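Local coordinates for alginate lyase (Bacteroides ovatus, PDB 3NNB), which probably cleaves alginate by beta-elimination, as a polysaccharide lyase built mainly from alpha-helices, at residues K190-K193 / G194-W198; F199-L202 / V203-M206; W336-K339 / Q340-C344. One frame throughout, in Å; residues are numbered along the deposited sequence. Where two conformers were deposited one is given.

Overall arrangement
Followed from the N terminus, the chain meets contact 1 and contact 2 in direct succession on helix 189-208, their centres about 13 Å apart, and reaches contact 3 much later, at the start of helix 336-351. Each contact joins successive turns of a single helix, so none closes a loop, and the three lie in series without nesting or crossing. Residues 190-206 pack against helices 121-136, 171-180 and 221-236, whereas residues 336-344 lean on helix 274-293 and the loop residues Y320 to G322. Contact 3 sits across the centre of the chain from the other two, its centre about 37 Å from that of contact 1.

Contact 1: K190-K193 / G194-W198; sequences KVKK and GMKEW
K193 meets E197 one helical turn later, both through the backbone and along the side chains. The E197 amide donates to K193 O over 2.9 Å, and E197 CG packs on the same oxygen. With CG anti to the backbone N (chi1 -179°) and the rest of the chain extended, K193 crosses the E197 side chain obliquely, its CE 3.3 Å from E197 OE2. K193 NZ stays 4.3 Å from that oxygen, too far for a salt bridge. At G194, where the glycine brings no side chain, the amide bonds back to K190 O at 3.0 Å. K192 holds K196 N through its carbonyl, and their side chains run alongside, CG of K192 3.9 Å from CD of K196. The two ammonium groups then part, and K192 NZ makes a salt bridge with E182, a residue of the sodium site. On the inner side of the helix V191 and M195, a selenomethionine, pack on V128 and F135 of helix 121-136. The chemistry implies a two-sided helix: an apolar inner flank, and a lysine-rich outer one where E182 would be expected to offset the charge of K192, and E197, in the conformer described, might weakly offset that of K193.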
ATOM      1  N   LYS A 190       5.696  12.904 -22.081  1.00 11.44           N
ATOM      2  CA  LYS A 190       6.283  13.869 -21.157  1.00 11.37           C
ATOM      3  C   LYS A 190       5.824  13.585 -19.720  1.00 10.92           C
ATOM      4  O   LYS A 190       6.620  13.678 -18.805  1.00  9.33           O
ATOM      5  CB  LYS A 190       5.953  15.289 -21.576  1.00 12.85           C
ATOM      6  CG  LYS A 190       6.545  16.422 -20.753  1.00 18.39           C
ATOM      7  CD  LYS A 190       6.380  17.756 -21.522  1.00 33.91           C
ATOM      8  CE  LYS A 190       6.955  18.958 -20.769  1.00 42.90           C
ATOM      9  NZ  LYS A 190       6.367  20.280 -21.235  1.00 44.02           N
ATOM     10  N   VAL A 191       4.547  13.271 -19.527  1.00  9.93           N
ATOM     11  CA  VAL A 191       4.035  12.938 -18.177  1.00  9.74           C
ATOM     12  C   VAL A 191       4.715  11.662 -17.653  1.00  8.65           C
ATOM     13  O   VAL A 191       5.190  11.617 -16.514  1.00  9.62           O
ATOM     14  CB  VAL A 191       2.500  12.805 -18.175  1.00 10.00           C
ATOM     15  CG1 VAL A 191       1.978  12.268 -16.805  1.00 10.24           C
ATOM     16  CG2 VAL A 191       1.884  14.173 -18.521  1.00 10.89           C
ATOM     17  N   LYS A 192       4.824  10.656 -18.510  1.00  9.74           N
ATOM     18  CA  LYS A 192       5.433   9.416 -18.133  1.00  9.56           C
ATOM     19  C   LYS A 192       6.887   9.644 -17.743  1.00 12.15           C
ATOM     20  O   LYS A 192       7.357   9.129 -16.752  1.00  9.75           O
ATOM     21  CB  LYS A 192       5.353   8.427 -19.288  1.00  9.68           C
ATOM     22  CG  LYS A 192       5.870   7.041 -18.894  1.00 15.56           C
ATOM     23  CD  LYS A 192       5.604   6.001 -20.008  1.00 22.27           C
ATOM     24  CE  LYS A 192       6.218   4.660 -19.588  1.00 28.59           C
ATOM     25  NZ  LYS A 192       5.969   3.510 -20.508  1.00 33.09           N
ATOM     26  N   LYS A 193       7.612  10.413 -18.557  1.00 10.56           N
ATOM     27  CA  LYS A 193       9.006  10.682 -18.277  1.00 10.40           C
ATOM     28  C   LYS A 193       9.150  11.396 -16.912  1.00  9.25           C
ATOM     29  O   LYS A 193      10.057  11.116 -16.131  1.00  9.78           O
ATOM     30  CB  LYS A 193       9.582  11.544 -19.384  1.00 11.53           C
ATOM     31  CG  LYS A 193      11.051  11.880 -19.241  1.00 17.01           C
ATOM     32  CD  LYS A 193      11.556  12.691 -20.465  1.00 32.54           C
ATOM     33  CE  LYS A 193      12.999  13.161 -20.271  1.00 32.68           C
ATOM     34  NZ  LYS A 193      13.300  14.301 -21.166  1.00 44.64           N
ATOM     35  N   GLY A 194       8.293  12.378 -16.655  1.00  9.73           N
ATOM     36  CA  GLY A 194       8.338  13.116 -15.401  1.00  8.96           C
ATOM     37  C   GLY A 194       8.085  12.226 -14.194  1.00 10.98           C
ATOM     38  O   GLY A 194       8.780  12.343 -13.169  1.00  8.86           O
HETATM   39  N   MSE A 195       7.106  11.339 -14.319  1.00  9.47           N
HETATM   40  CA  MSE A 195       6.803  10.398 -13.246  1.00  8.25           C
HETATM   41  C   MSE A 195       7.949   9.387 -13.012  1.00  8.96           C
HETATM   42  O   MSE A 195       8.325   9.076 -11.863  1.00  8.63           O
HETATM   43  CB  MSE A 195       5.479   9.690 -13.525  1.00  7.19           C
HETATM   44  CG  MSE A 195       4.265  10.610 -13.426  1.00  8.54           C
HETATM   45 SE   MSE A 195       4.089  11.616 -11.797  0.75  4.93          SE
HETATM   46  CE  MSE A 195       4.286  10.154 -10.530  1.00  9.29           C
ATOM     47  N   LYS A 196       8.495   8.839 -14.090  1.00  8.86           N
ATOM     48  CA  LYS A 196       9.624   7.906 -13.955  0.70  9.84           C
ATOM     49  C   LYS A 196      10.840   8.620 -13.345  1.00 10.16           C
ATOM     50  O   LYS A 196      11.565   8.029 -12.545  1.00 10.91           O
ATOM     51  CB  LYS A 196       9.978   7.287 -15.295  0.70 10.82           C
ATOM     52  CG  LYS A 196       8.922   6.313 -15.760  0.70 15.30           C
ATOM     53  CD  LYS A 196       9.183   5.776 -17.176  0.70 25.58           C
ATOM     54  CE  LYS A 196      10.305   4.746 -17.235  0.70 33.52           C
ATOM     55  NZ  LYS A 196      11.656   5.374 -17.183  0.70 41.36           N
ATOM     56  N   GLU A 197      11.061   9.884 -13.706  1.00  8.79           N
ATOM     57  CA  GLU A 197      12.177  10.666 -13.142  0.50  9.65           C
ATOM     58  C   GLU A 197      11.977  10.913 -11.642  1.00 10.47           C
ATOM     59  O   GLU A 197      12.908  10.798 -10.866  1.00 10.38           O
ATOM     60  CB  GLU A 197      12.384  11.985 -13.896  0.50 12.83           C
ATOM     61  CG  GLU A 197      13.081  11.784 -15.259  0.50 11.39           C
ATOM     62  CD  GLU A 197      13.296  13.064 -16.058  0.50 24.47           C
ATOM     63  OE1 GLU A 197      12.853  14.134 -15.619  0.50 22.18           O
ATOM     64  OE2 GLU A 197      13.920  12.980 -17.133  0.50 23.14           O
ATOM     65  N   TRP A 198      10.741  11.220 -11.234  1.00  8.86           N
ATOM     66  CA  TRP A 198      10.443  11.382  -9.798  1.00  7.93           C
ATOM     67  C   TRP A 198      10.734  10.094  -9.025  1.00  7.77           C
ATOM     68  O   TRP A 198      11.442  10.116  -8.008  1.00  8.51           O
ATOM     69  CB  TRP A 198       8.992  11.822  -9.591  1.00  8.92           C
ATOM     70  CG  TRP A 198       8.707  12.307  -8.200  1.00  5.96           C
ATOM     71  CD1 TRP A 198       8.683  13.617  -7.791  1.00  8.87           C
ATOM     72  CD2 TRP A 198       8.337  11.529  -7.059  1.00  8.21           C
ATOM     73  NE1 TRP A 198       8.375  13.694  -6.480  1.00  8.80           N
ATOM     74  CE2 TRP A 198       8.145  12.436  -5.995  1.00  7.34           C
ATOM     75  CE3 TRP A 198       8.129  10.174  -6.834  1.00  8.31           C
ATOM     76  CZ2 TRP A 198       7.789  12.032  -4.733  1.00  7.25           C
ATOM     77  CZ3 TRP A 198       7.772   9.774  -5.576  1.00  7.32           C
ATOM     78  CH2 TRP A 198       7.601  10.706  -4.538  1.00  8.07           C
TER

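Contact 2: F199-L202 / V203-M206; sequences FTQL and VEWM
L202 provides the apolar contacts between these two turns, reaching both W205 and M206. Its CG lies 4.1 Å from SE of M206, a selenomethionine, and its CD1 approaches W205 CE3 at the same 4.1 Å, oblique to the indole. Chi1 of -180° places L202 CG opposite its own backbone N, from where CD1 can reach W205 while CG itself faces M206. M206 lies across the leucine at an angle, its CG resting 3.3 Å from L202 O before the chain bends at chi3. On the next flank V203 CG2 touches F199 O at 3.3 Å.

These are i to i+3 and i to i+4 contacts of a regular alpha-helix, here part of a protein whose family belongs to the six-hairpin clan, consistent with an alpha/alpha toroid. Within that packing Y233 of helix 221-236 touches F199, L202, V203 and M206, while M174 and I175 close on F199 from helix 171-180.

Hydrogen bonds between the segments all belong to the backbone. V203, E204, W205 and M206 donate in turn to F199, T200, Q201 and L202, the last pair being the shortest, with M206 N 2.8 Å from L202 O. Among the polar side chains, T200 OG1 bonds back to K196 O, and E204 CG lies 3.4 Å from T200 O. The W205 ring leads away from the first turn to meet the H145 ring, and its NE1 makes a weak hydrogen bond with T147 OG1.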
ATOM      1  N   PHE A 199      10.231   8.954  -9.522  1.00  6.78           N
ATOM      2  CA  PHE A 199      10.433   7.684  -8.840  1.00  7.69           C
ATOM      3  C   PHE A 199      11.917   7.283  -8.900  1.00  9.28           C
ATOM      4  O   PHE A 199      12.390   6.615  -8.015  1.00  8.83           O
ATOM      5  CB  PHE A 199       9.508   6.588  -9.398  1.00  7.85           C
ATOM      6  CG  PHE A 199       8.153   6.593  -8.749  1.00  7.30           C
ATOM      7  CD1 PHE A 199       7.971   5.993  -7.495  1.00  6.78           C
ATOM      8  CD2 PHE A 199       7.070   7.297  -9.326  1.00  6.53           C
ATOM      9  CE1 PHE A 199       6.762   6.041  -6.864  1.00  9.40           C
ATOM     10  CE2 PHE A 199       5.862   7.340  -8.669  1.00  9.32           C
ATOM     11  CZ  PHE A 199       5.707   6.711  -7.431  1.00 10.56           C
ATOM     12  N   THR A 200      12.644   7.671  -9.945  1.00  7.57           N
ATOM     13  CA  THR A 200      14.094   7.350 -10.040  1.00  8.85           C
ATOM     14  C   THR A 200      14.814   8.061  -8.900  1.00  8.47           C
ATOM     15  O   THR A 200      15.643   7.460  -8.225  1.00  8.41           O
ATOM     16  CB  THR A 200      14.681   7.775 -11.392  1.00  9.33           C
ATOM     17  OG1 THR A 200      14.108   6.986 -12.460  1.00  8.55           O
ATOM     18  CG2 THR A 200      16.183   7.653 -11.388  1.00 10.29           C
ATOM     19  N   GLN A 201      14.472   9.339  -8.678  1.00  9.24           N
ATOM     20  CA  GLN A 201      15.030  10.110  -7.594  1.00  9.04           C
ATOM     21  C   GLN A 201      14.652   9.583  -6.232  1.00  9.92           C
ATOM     22  O   GLN A 201      15.468   9.497  -5.324  1.00  8.83           O
ATOM     23  CB  GLN A 201      14.679  11.561  -7.718  1.00 11.42           C
ATOM     24  CG  GLN A 201      15.399  12.236  -8.850  1.00 13.05           C
ATOM     25  CD  GLN A 201      15.000  13.709  -8.932  1.00 23.24           C
ATOM     26  OE1 GLN A 201      13.980  14.043  -9.489  1.00 35.20           O
ATOM     27  NE2 GLN A 201      15.796  14.568  -8.350  1.00 36.69           N
ATOM     28  N   LEU A 202      13.404   9.188  -6.071  1.00  9.75           N
ATOM     29  CA  LEU A 202      12.999   8.542  -4.825  1.00  8.57           C
ATOM     30  C   LEU A 202      13.807   7.283  -4.522  1.00  7.81           C
ATOM     31  O   LEU A 202      14.251   7.094  -3.401  1.00  9.73           O
ATOM     32  CB  LEU A 202      11.505   8.208  -4.869  1.00  7.86           C
ATOM     33  CG  LEU A 202      10.961   7.531  -3.609  1.00  8.87           C
ATOM     34  CD1 LEU A 202      11.038   8.458  -2.353  1.00  8.40           C
ATOM     35  CD2 LEU A 202       9.571   6.958  -3.801  1.00  6.93           C
ATOM     36  N   VAL A 203      13.972   6.411  -5.509  1.00  6.13           N
ATOM     37  CA  VAL A 203      14.767   5.190  -5.362  1.00  7.16           C
ATOM     38  C   VAL A 203      16.230   5.482  -4.999  1.00 10.05           C
ATOM     39  O   VAL A 203      16.765   4.835  -4.072  1.00  9.43           O
ATOM     40  CB  VAL A 203      14.666   4.240  -6.578  1.00  7.91           C
ATOM     41  CG1 VAL A 203      15.736   3.059  -6.422  1.00  7.06           C
ATOM     42  CG2 VAL A 203      13.197   3.680  -6.713  1.00  8.58           C
ATOM     43  N   GLU A 204      16.814   6.492  -5.629  1.00  9.09           N
ATOM     44  CA  GLU A 204      18.141   6.965  -5.243  1.00  8.37           C
ATOM     45  C   GLU A 204      18.189   7.386  -3.779  1.00 10.88           C
ATOM     46  O   GLU A 204      19.134   7.057  -3.074  1.00 10.85           O
ATOM     47  CB  GLU A 204      18.581   8.121  -6.140  1.00  7.99           C
ATOM     48  CG  GLU A 204      18.963   7.629  -7.527  1.00 14.28           C
ATOM     49  CD  GLU A 204      19.307   8.743  -8.487  1.00 21.61           C
ATOM     50  OE1 GLU A 204      18.989   9.909  -8.236  1.00 21.92           O
ATOM     51  OE2 GLU A 204      19.893   8.405  -9.520  1.00 29.07           O
ATOM     52  N   TRP A 205      17.179   8.132  -3.333  1.00  8.02           N
ATOM     53  CA  TRP A 205      17.120   8.535  -1.952  1.00  8.41           C
ATOM     54  C   TRP A 205      16.955   7.312  -1.050  1.00  9.91           C
ATOM     55  O   TRP A 205      17.578   7.245   0.026  1.00  9.54           O
ATOM     56  CB  TRP A 205      15.964   9.532  -1.761  1.00  8.71           C
ATOM     57  CG  TRP A 205      15.798   9.976  -0.366  1.00 10.20           C
ATOM     58  CD1 TRP A 205      16.531  10.936   0.281  1.00 10.80           C
ATOM     59  CD2 TRP A 205      14.888   9.447   0.594  1.00  9.60           C
ATOM     60  NE1 TRP A 205      16.105  11.050   1.586  1.00 10.60           N
ATOM     61  CE2 TRP A 205      15.111  10.141   1.815  1.00  9.67           C
ATOM     62  CE3 TRP A 205      13.931   8.428   0.568  1.00 10.18           C
ATOM     63  CZ2 TRP A 205      14.408   9.842   2.971  1.00  9.69           C
ATOM     64  CZ3 TRP A 205      13.221   8.158   1.710  1.00 13.80           C
ATOM     65  CH2 TRP A 205      13.471   8.860   2.907  1.00 12.23           C
HETATM   66  N   MSE A 206      16.084   6.370  -1.427  1.00  8.37           N
HETATM   67  CA  MSE A 206      15.834   5.175  -0.598  1.00  8.28           C
HETATM   68  C   MSE A 206      17.114   4.354  -0.382  1.00  9.92           C
HETATM   69  O   MSE A 206      17.324   3.785   0.685  1.00 11.52           O
HETATM   70  CB  MSE A 206      14.782   4.289  -1.228  1.00  7.16           C
HETATM   71  CG  MSE A 206      13.392   4.877  -1.099  1.00  8.78           C
HETATM   72 SE   MSE A 206      12.071   3.875  -2.121  0.75  7.09          SE
HETATM   73  CE  MSE A 206      12.017   2.282  -1.067  1.00 10.21           C
TER

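Contact 3: W336-K339 / Q340-C344; sequences WDKK and QEEAC
Q340 folds back along W336, and the two side chains point the same way from consecutive turns of the helix. From the start of the glutamine, CB sits 3.6 Å from W336 O, the carbonyl that also accepts the Q340 amide. CG then comes over one face of the indole, 4.0 Å from the centroid of its five-membered ring, in a CH-pi contact displaced toward the rim. A bend at chi2 (-78°) carries CD on along the ring system, with the amide plane inclined 32° to the indole. At the tip NE2 reaches 3.2 Å from W336 CZ2, a tight approach, while its hydrogen bond goes to Y320 O; OE1 accepts from G322 N. The amide is therefore gripped at both ends, which fixes its rotation and joins the helix to the Y320-G322 loop.

The opposing charges lie elsewhere round the helix. K339 NZ forms a salt bridge with E342, meeting OE2 at 2.8 Å on its syn side but 33° out of the carboxylate plane. K338 lies extended alongside the same glutamate, its CE 3.5 Å from E342 OE2, although its ammonium is bound to E335. An alanine in place of E342 would probably leave K339 without its carboxylate mate and its ammonium group free to turn. A water donates to both K338 O and E341 OE1, while E341 OE2 is hydrogen-bonded to T369 OG1.

Chemically, the first turns of helix 336-351 combine an aromatic-amide flank directed at the Y320-G322 loop with a charged one, held by a salt bridge in which K339 and E342 probably balance each other's charge, K338 being pledged mainly to E335.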
ATOM      1  N   TRP A 336     -12.643  -4.996  14.411  1.00 10.85           N
ATOM      2  CA  TRP A 336     -12.759  -6.460  14.341  1.00  7.30           C
ATOM      3  C   TRP A 336     -13.464  -6.934  13.082  1.00  8.28           C
ATOM      4  O   TRP A 336     -12.936  -7.725  12.340  1.00  9.18           O
ATOM      5  CB  TRP A 336     -13.451  -7.019  15.595  1.00  8.57           C
ATOM      6  CG  TRP A 336     -13.529  -8.497  15.535  1.00  9.17           C
ATOM      7  CD1 TRP A 336     -14.621  -9.234  15.159  1.00 13.46           C
ATOM      8  CD2 TRP A 336     -12.479  -9.431  15.792  1.00  9.56           C
ATOM      9  NE1 TRP A 336     -14.306 -10.576  15.152  1.00 11.63           N
ATOM     10  CE2 TRP A 336     -13.001 -10.717  15.566  1.00  8.91           C
ATOM     11  CE3 TRP A 336     -11.163  -9.311  16.235  1.00  8.31           C
ATOM     12  CZ2 TRP A 336     -12.244 -11.870  15.745  1.00 10.75           C
ATOM     13  CZ3 TRP A 336     -10.403 -10.460  16.381  1.00 10.29           C
ATOM     14  CH2 TRP A 336     -10.964 -11.731  16.141  1.00  9.20           C
ATOM     15  N   ASP A 337     -14.697  -6.468  12.847  1.00 10.90           N
ATOM     16  CA  ASP A 337     -15.436  -6.928  11.671  1.00 10.48           C
ATOM     17  C   ASP A 337     -14.757  -6.553  10.371  1.00 10.24           C
ATOM     18  O   ASP A 337     -14.682  -7.358   9.412  1.00 10.34           O
ATOM     19  CB  ASP A 337     -16.862  -6.353  11.698  1.00 12.30           C
ATOM     20  CG  ASP A 337     -17.713  -6.923  12.788  1.00 20.12           C
ATOM     21  OD1 ASP A 337     -17.378  -7.951  13.378  1.00 18.55           O
ATOM     22  OD2 ASP A 337     -18.771  -6.333  13.020  1.00 26.30           O
ATOM     23  N   LYS A 338     -14.240  -5.333  10.287  1.00  9.15           N
ATOM     24  CA  LYS A 338     -13.482  -4.904   9.104  1.00 11.30           C
ATOM     25  C   LYS A 338     -12.306  -5.840   8.789  1.00 10.51           C
ATOM     26  O   LYS A 338     -12.096  -6.182   7.624  1.00 10.40           O
ATOM     27  CB  LYS A 338     -13.002  -3.466   9.291  1.00 11.28           C
ATOM     28  CG  LYS A 338     -12.201  -2.884   8.201  1.00 17.28           C
ATOM     29  CD  LYS A 338     -11.661  -1.483   8.638  1.00 19.87           C
ATOM     30  CE  LYS A 338     -10.687  -0.929   7.621  1.00 34.54           C
ATOM     31  NZ  LYS A 338      -9.859   0.184   8.178  1.00 45.35           N
ATOM     32  N   LYS A 339     -11.522  -6.200   9.811  1.00  8.41           N
ATOM     33  CA  LYS A 339     -10.365  -7.118   9.628  1.00  8.48           C
ATOM     34  C   LYS A 339     -10.756  -8.553   9.360  1.00  9.57           C
ATOM     35  O   LYS A 339     -10.098  -9.194   8.539  1.00  9.38           O
ATOM     36  CB  LYS A 339      -9.387  -7.008  10.789  1.00  9.37           C
ATOM     37  CG  LYS A 339      -8.771  -5.606  10.912  1.00 12.23           C
ATOM     38  CD  LYS A 339      -8.144  -5.095   9.618  1.00 12.54           C
ATOM     39  CE  LYS A 339      -7.688  -3.658   9.789  1.00 12.89           C
ATOM     40  NZ  LYS A 339      -7.168  -3.102   8.475  1.00 14.28           N
ATOM     41  N   GLN A 340     -11.868  -9.041   9.961  1.00  8.99           N
ATOM     42  CA  GLN A 340     -12.431 -10.330   9.535  1.00  9.05           C
ATOM     43  C   GLN A 340     -12.721 -10.338   8.016  1.00  8.30           C
ATOM     44  O   GLN A 340     -12.349 -11.266   7.321  1.00  8.90           O
ATOM     45  CB  GLN A 340     -13.697 -10.646  10.327  1.00  8.47           C
ATOM     46  CG  GLN A 340     -13.395 -11.096  11.750  1.00  8.40           C
ATOM     47  CD  GLN A 340     -12.926 -12.540  11.799  1.00 11.23           C
ATOM     48  OE1 GLN A 340     -13.402 -13.362  11.003  1.00 14.57           O
ATOM     49  NE2 GLN A 340     -12.024 -12.869  12.725  1.00  9.13           N
ATOM     50  N   GLU A 341     -13.379  -9.287   7.511  1.00  8.15           N
ATOM     51  CA  GLU A 341     -13.649  -9.189   6.089  1.00  8.79           C
ATOM     52  C   GLU A 341     -12.355  -9.162   5.270  1.00 10.51           C
ATOM     53  O   GLU A 341     -12.217  -9.894   4.291  1.00  9.42           O
ATOM     54  CB  GLU A 341     -14.510  -7.965   5.786  1.00  9.41           C
ATOM     55  CG  GLU A 341     -14.800  -7.858   4.307  1.00 16.83           C
ATOM     56  CD  GLU A 341     -15.676  -6.659   3.937  1.00 28.44           C
ATOM     57  OE1 GLU A 341     -15.705  -5.707   4.734  1.00 29.94           O
ATOM     58  OE2 GLU A 341     -16.305  -6.667   2.847  1.00 24.03           O
ATOM     59  N   GLU A 342     -11.396  -8.353   5.669  1.00 10.79           N
ATOM     60  CA  GLU A 342     -10.094  -8.295   4.998  1.00 10.84           C
ATOM     61  C   GLU A 342      -9.396  -9.652   4.944  1.00 10.42           C
ATOM     62  O   GLU A 342      -8.812 -10.006   3.920  1.00  9.62           O
ATOM     63  CB  GLU A 342      -9.183  -7.276   5.666  1.00 10.53           C
ATOM     64  CG  GLU A 342      -9.614  -5.849   5.427  1.00 14.73           C
ATOM     65  CD  GLU A 342      -8.565  -4.798   5.938  1.00 17.36           C
ATOM     66  OE1 GLU A 342      -7.360  -5.091   5.905  1.00 21.85           O
ATOM     67  OE2 GLU A 342      -8.968  -3.705   6.378  1.00 23.37           O
ATOM     68  N   ALA A 343      -9.481 -10.413   6.035  1.00  8.88           N
ATOM     69  CA  ALA A 343      -8.910 -11.758   6.072  1.00  8.28           C
ATOM     70  C   ALA A 343      -9.479 -12.652   4.961  1.00  7.75           C
ATOM     71  O   ALA A 343      -8.773 -13.447   4.385  1.00  9.37           O
ATOM     72  CB  ALA A 343      -9.127 -12.378   7.446  1.00  7.57           C
ATOM     73  N   CYS A 344     -10.796 -12.543   4.710  1.00  9.29           N
ATOM     74  CA  CYS A 344     -11.442 -13.319   3.665  1.00  8.48           C
ATOM     75  C   CYS A 344     -10.877 -12.982   2.264  1.00  9.24           C
ATOM     76  O   CYS A 344     -10.838 -13.863   1.364  1.00  9.97           O
ATOM     77  CB  CYS A 344     -12.953 -13.045   3.686  1.00 10.73           C
ATOM     78  SG  CYS A 344     -13.788 -13.711   5.152  1.00 11.18           S
TER
HETATM   79  O   HOH W   1     -12.833  -4.796   5.264  1.00 19.23           O